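Local atomic coordinates of phosphatidylinositol-specific phospholipase C1 (Streptomyces antibioticus, PDB entry 3H4X), a protein that belongs to the calcium-dependent phosphoinositide phospholipase C family and folds as a TIM barrel, a closed ring of parallel strands with helices packed outside. Residues A57-D62 / R122-K127. Residues are numbered along the deposited sequence; the frame is centred on the assembly and turned at random. Where two conformers were deposited one is given.
With EOH (ethanol), chain T.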
ATOM      1  N   ALA A  57      -2.447  -5.645  -8.440  1.00  7.62           N
ATOM      2  CA  ALA A  57      -1.902  -6.176  -7.193  1.00  7.49           C
ATOM      3  C   ALA A  57      -1.866  -5.130  -6.081  1.00  6.92           C
ATOM      4  O   ALA A  57      -1.761  -5.465  -4.897  1.00  7.09           O
ATOM      5  CB  ALA A  57      -0.511  -6.702  -7.440  1.00  7.93           C
ATOM      6  N   LEU A  58      -1.918  -3.862  -6.475  1.00  6.87           N
ATOM      7  CA  LEU A  58      -1.810  -2.754  -5.541  1.00  6.73           C
ATOM      8  C   LEU A  58      -2.817  -1.694  -5.956  1.00  6.48           C
ATOM      9  O   LEU A  58      -2.905  -1.346  -7.131  1.00  6.91           O
ATOM     10  CB  LEU A  58      -0.380  -2.193  -5.548  1.00  6.99           C
ATOM     11  CG  LEU A  58      -0.046  -0.985  -4.661  1.00  6.95           C
ATOM     12  CD1 LEU A  58       1.455  -0.892  -4.453  1.00  7.93           C
ATOM     13  CD2 LEU A  58      -0.577   0.316  -5.230  1.00  7.85           C
ATOM     14  N   LEU A  59      -3.602  -1.226  -4.993  1.00  6.43           N
ATOM     15  CA  LEU A  59      -4.574  -0.166  -5.221  1.00  6.62           C
ATOM     16  C   LEU A  59      -4.281   0.928  -4.222  1.00  6.88           C
ATOM     17  O   LEU A  59      -4.173   0.667  -3.023  1.00  7.36           O
ATOM     18  CB  LEU A  59      -5.997  -0.682  -5.012  1.00  6.94           C
ATOM     19  CG  LEU A  59      -6.432  -1.825  -5.927  1.00  7.90           C
ATOM     20  CD1 LEU A  59      -7.789  -2.346  -5.494  1.00  9.37           C
ATOM     21  CD2 LEU A  59      -6.453  -1.398  -7.387  1.00  8.81           C
ATOM     22  N   GLU A  60      -4.155   2.158  -4.704  1.00  7.33           N
ATOM     23  CA  GLU A  60      -3.767   3.252  -3.830  1.00  8.18           C
ATOM     24  C   GLU A  60      -4.951   4.132  -3.445  1.00  8.00           C
ATOM     25  O   GLU A  60      -5.808   4.447  -4.279  1.00  8.35           O
ATOM     26  CB  GLU A  60      -2.666   4.063  -4.494  1.00  9.12           C
ATOM     27  CG  GLU A  60      -2.037   5.111  -3.610  1.00 11.43           C
ATOM     28  CD  GLU A  60      -0.935   5.849  -4.328  0.55 15.45           C
ATOM     29  OE1 GLU A  60      -0.662   5.510  -5.502  0.55 17.29           O
ATOM     30  OE2 GLU A  60      -0.342   6.763  -3.726  0.55 18.08           O
ATOM     31  N   LEU A  61      -4.975   4.510  -2.169  1.00  8.15           N
ATOM     32  CA  LEU A  61      -6.031   5.323  -1.568  1.00  9.01           C
ATOM     33  C   LEU A  61      -5.427   6.522  -0.858  1.00  8.47           C
ATOM     34  O   LEU A  61      -4.408   6.389  -0.175  1.00  9.34           O
ATOM     35  CB  LEU A  61      -6.784   4.512  -0.513  1.00 10.05           C
ATOM     36  CG  LEU A  61      -7.484   3.229  -0.934  1.00 12.63           C
ATOM     37  CD1 LEU A  61      -8.144   2.567   0.262  1.00 14.80           C
ATOM     38  CD2 LEU A  61      -8.505   3.524  -2.013  1.00 13.38           C
ATOM     39  N   ASP A  62      -6.073   7.678  -0.994  1.00  8.09           N
ATOM     40  CA  ASP A  62      -5.682   8.897  -0.282  1.00  8.07           C
ATOM     41  C   ASP A  62      -6.668   9.159   0.853  1.00  7.98           C
ATOM     42  O   ASP A  62      -7.867   9.319   0.604  1.00  8.41           O
ATOM     43  CB  ASP A  62      -5.674  10.097  -1.232  1.00  8.71           C
ATOM     44  CG  ASP A  62      -4.577  10.017  -2.277  1.00  9.70           C
ATOM     45  OD1 ASP A  62      -3.502   9.452  -1.989  1.00 12.46           O
ATOM     46  OD2 ASP A  62      -4.783  10.534  -3.392  1.00 10.58           O
ATOM     47  N   ARG A 122      -6.636 -13.170  -5.383  1.00  9.70           N
ATOM     48  CA  ARG A 122      -5.239 -12.759  -5.337  1.00  9.45           C
ATOM     49  C   ARG A 122      -4.999 -11.850  -4.135  1.00  8.94           C
ATOM     50  O   ARG A 122      -5.878 -11.082  -3.744  1.00  8.64           O
ATOM     51  CB  ARG A 122      -4.885 -11.999  -6.611  1.00  9.69           C
ATOM     52  CG  ARG A 122      -5.505 -10.606  -6.661  1.00 10.12           C
ATOM     53  CD  ARG A 122      -5.491 -10.027  -8.061  1.00 10.65           C
ATOM     54  NE  ARG A 122      -5.870  -8.619  -8.061  1.00 10.52           N
ATOM     55  CZ  ARG A 122      -7.120  -8.165  -8.049  1.00  9.68           C
ATOM     56  NH1 ARG A 122      -8.149  -9.004  -8.036  1.00 10.66           N
ATOM     57  NH2 ARG A 122      -7.344  -6.859  -8.050  1.00  9.78           N
ATOM     58  N   PRO A 123      -3.802 -11.915  -3.542  1.00  8.67           N
ATOM     59  CA  PRO A 123      -3.518 -10.962  -2.471  1.00  8.46           C
ATOM     60  C   PRO A 123      -3.491  -9.544  -3.033  1.00  7.85           C
ATOM     61  O   PRO A 123      -2.966  -9.318  -4.126  1.00  8.12           O
ATOM     62  CB  PRO A 123      -2.129 -11.380  -1.984  1.00  8.96           C
ATOM     63  CG  PRO A 123      -1.517 -12.088  -3.152  1.00  9.13           C
ATOM     64  CD  PRO A 123      -2.651 -12.783  -3.848  1.00  9.15           C
ATOM     65  N   ILE A 124      -4.052  -8.597  -2.291  1.00  7.52           N
ATOM     66  CA  ILE A 124      -4.122  -7.218  -2.747  1.00  7.60           C
ATOM     67  C   ILE A 124      -3.524  -6.306  -1.691  1.00  7.17           C
ATOM     68  O   ILE A 124      -3.871  -6.389  -0.512  1.00  7.40           O
ATOM     69  CB  ILE A 124      -5.572  -6.795  -3.065  1.00  8.05           C
ATOM     70  CG1 ILE A 124      -6.094  -7.594  -4.265  1.00  8.97           C
ATOM     71  CG2 ILE A 124      -5.651  -5.296  -3.325  1.00  9.16           C
ATOM     72  CD1 ILE A 124      -7.573  -7.424  -4.528  1.00 11.04           C
ATOM     73  N   LEU A 125      -2.609  -5.446  -2.123  1.00  6.69           N
ATOM     74  CA  LEU A 125      -2.013  -4.446  -1.254  1.00  6.74           C
ATOM     75  C   LEU A 125      -2.762  -3.137  -1.423  1.00  6.77           C
ATOM     76  O   LEU A 125      -2.858  -2.606  -2.536  1.00  6.81           O
ATOM     77  CB  LEU A 125      -0.536  -4.253  -1.601  1.00  7.38           C
ATOM     78  CG  LEU A 125       0.218  -3.177  -0.812  1.00  7.80           C
ATOM     79  CD1 LEU A 125       0.182  -3.454   0.687  1.00  8.49           C
ATOM     80  CD2 LEU A 125       1.658  -3.043  -1.299  1.00  9.61           C
ATOM     81  N   LEU A 126      -3.315  -2.638  -0.323  1.00  6.73           N
ATOM     82  CA  LEU A 126      -3.904  -1.307  -0.296  1.00  7.54           C
ATOM     83  C   LEU A 126      -2.843  -0.343   0.181  1.00  7.17           C
ATOM     84  O   LEU A 126      -2.426  -0.386   1.347  1.00  7.67           O
ATOM     85  CB  LEU A 126      -5.087  -1.243   0.665  1.00  8.77           C
ATOM     86  CG  LEU A 126      -6.337  -2.009   0.261  1.00 11.75           C
ATOM     87  CD1 LEU A 126      -6.648  -1.791  -1.208  1.00 13.83           C
ATOM     88  CD2 LEU A 126      -6.137  -3.481   0.555  1.00 13.86           C
ATOM     89  N   LYS A 127      -2.389   0.511  -0.722  1.00  7.01           N
ATOM     90  CA  LYS A 127      -1.423   1.520  -0.369  1.00  7.07           C
ATOM     91  C   LYS A 127      -2.178   2.754   0.064  1.00  7.14           C
ATOM     92  O   LYS A 127      -2.972   3.307  -0.697  1.00  8.25           O
ATOM     93  CB  LYS A 127      -0.530   1.840  -1.557  1.00  7.34           C
ATOM     94  CG  LYS A 127       0.371   3.033  -1.331  1.00  7.93           C
ATOM     95  CD  LYS A 127       1.271   3.267  -2.517  1.00  9.04           C
ATOM     96  CE  LYS A 127       1.922   4.630  -2.442  1.00  9.18           C
ATOM     97  NZ  LYS A 127       2.915   4.821  -3.534  1.00  8.88           N
TER
HETATM   98  C1  EOH T 358       3.888   7.851  -3.621  1.00 17.05           C
HETATM   99  C2  EOH T 358       4.250   9.325  -3.790  1.00 16.49           C
HETATM  100  O   EOH T 358       2.742   7.477  -4.358  1.00 16.57           O
HETATM  101  O   HOH W   1      -0.686  -7.824  -3.949  1.00  8.04           O
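Ile124 CG2 lies 4.2 Å from Leu59 CD1 on the outer face of a TIM barrel, in which strands 58-62 and 124-127 are parallel neighbours, linked in sequence by a connection that contains helix 104-117. Just before the strands begin, a water donates to the carbonyl oxygens of both Pro123 and Ala57, 2.7 Å from Pro123 O. Helices 104-117 and 48-52 cover the outer face, and the branched Ile124 fills the layer beneath them, lying against Trp114 and Leu52. Leu125 turns to the barrel interior. Its N donates to Ala57 O, which thus serves the water as well, and its O receives Leu59 N, both at 2.9 Å, so one residue bonds to the two that flank its partner Leu58, as parallel pairing requires. The two leucines run abreast into the interior, where Leu58 CD1 touches Leu125 CD2 at 3.8 Å; being apolar, they suit this buried end of the pairing. Leu126 faces outward again. With CG anti to its carbonyl carbon (chi1 -69°), its CD1 leans across to Leu59 CB at 4.0 Å. Leucine's two methyls suit a buried apolar layer, here packed on Met111 of the helix and on Phe189 and Phe191 of strand 189-195. Lys127 returns to the interior at the level of Glu60. Its backbone grips both sides of that residue, N donating to Leu59 O and O accepting Leu61 N nearly straight on. A long chain suits this place: fully extended, it runs alongside Glu60 and carries its ammonium to a salt bridge with Asp260. Glu60 is given in one of two conformers, so its long salt bridge to Lys127 is tentative. An ethanol, most likely a crystallisation additive, accepts from Lys127 NZ through its O at 2.8 Å.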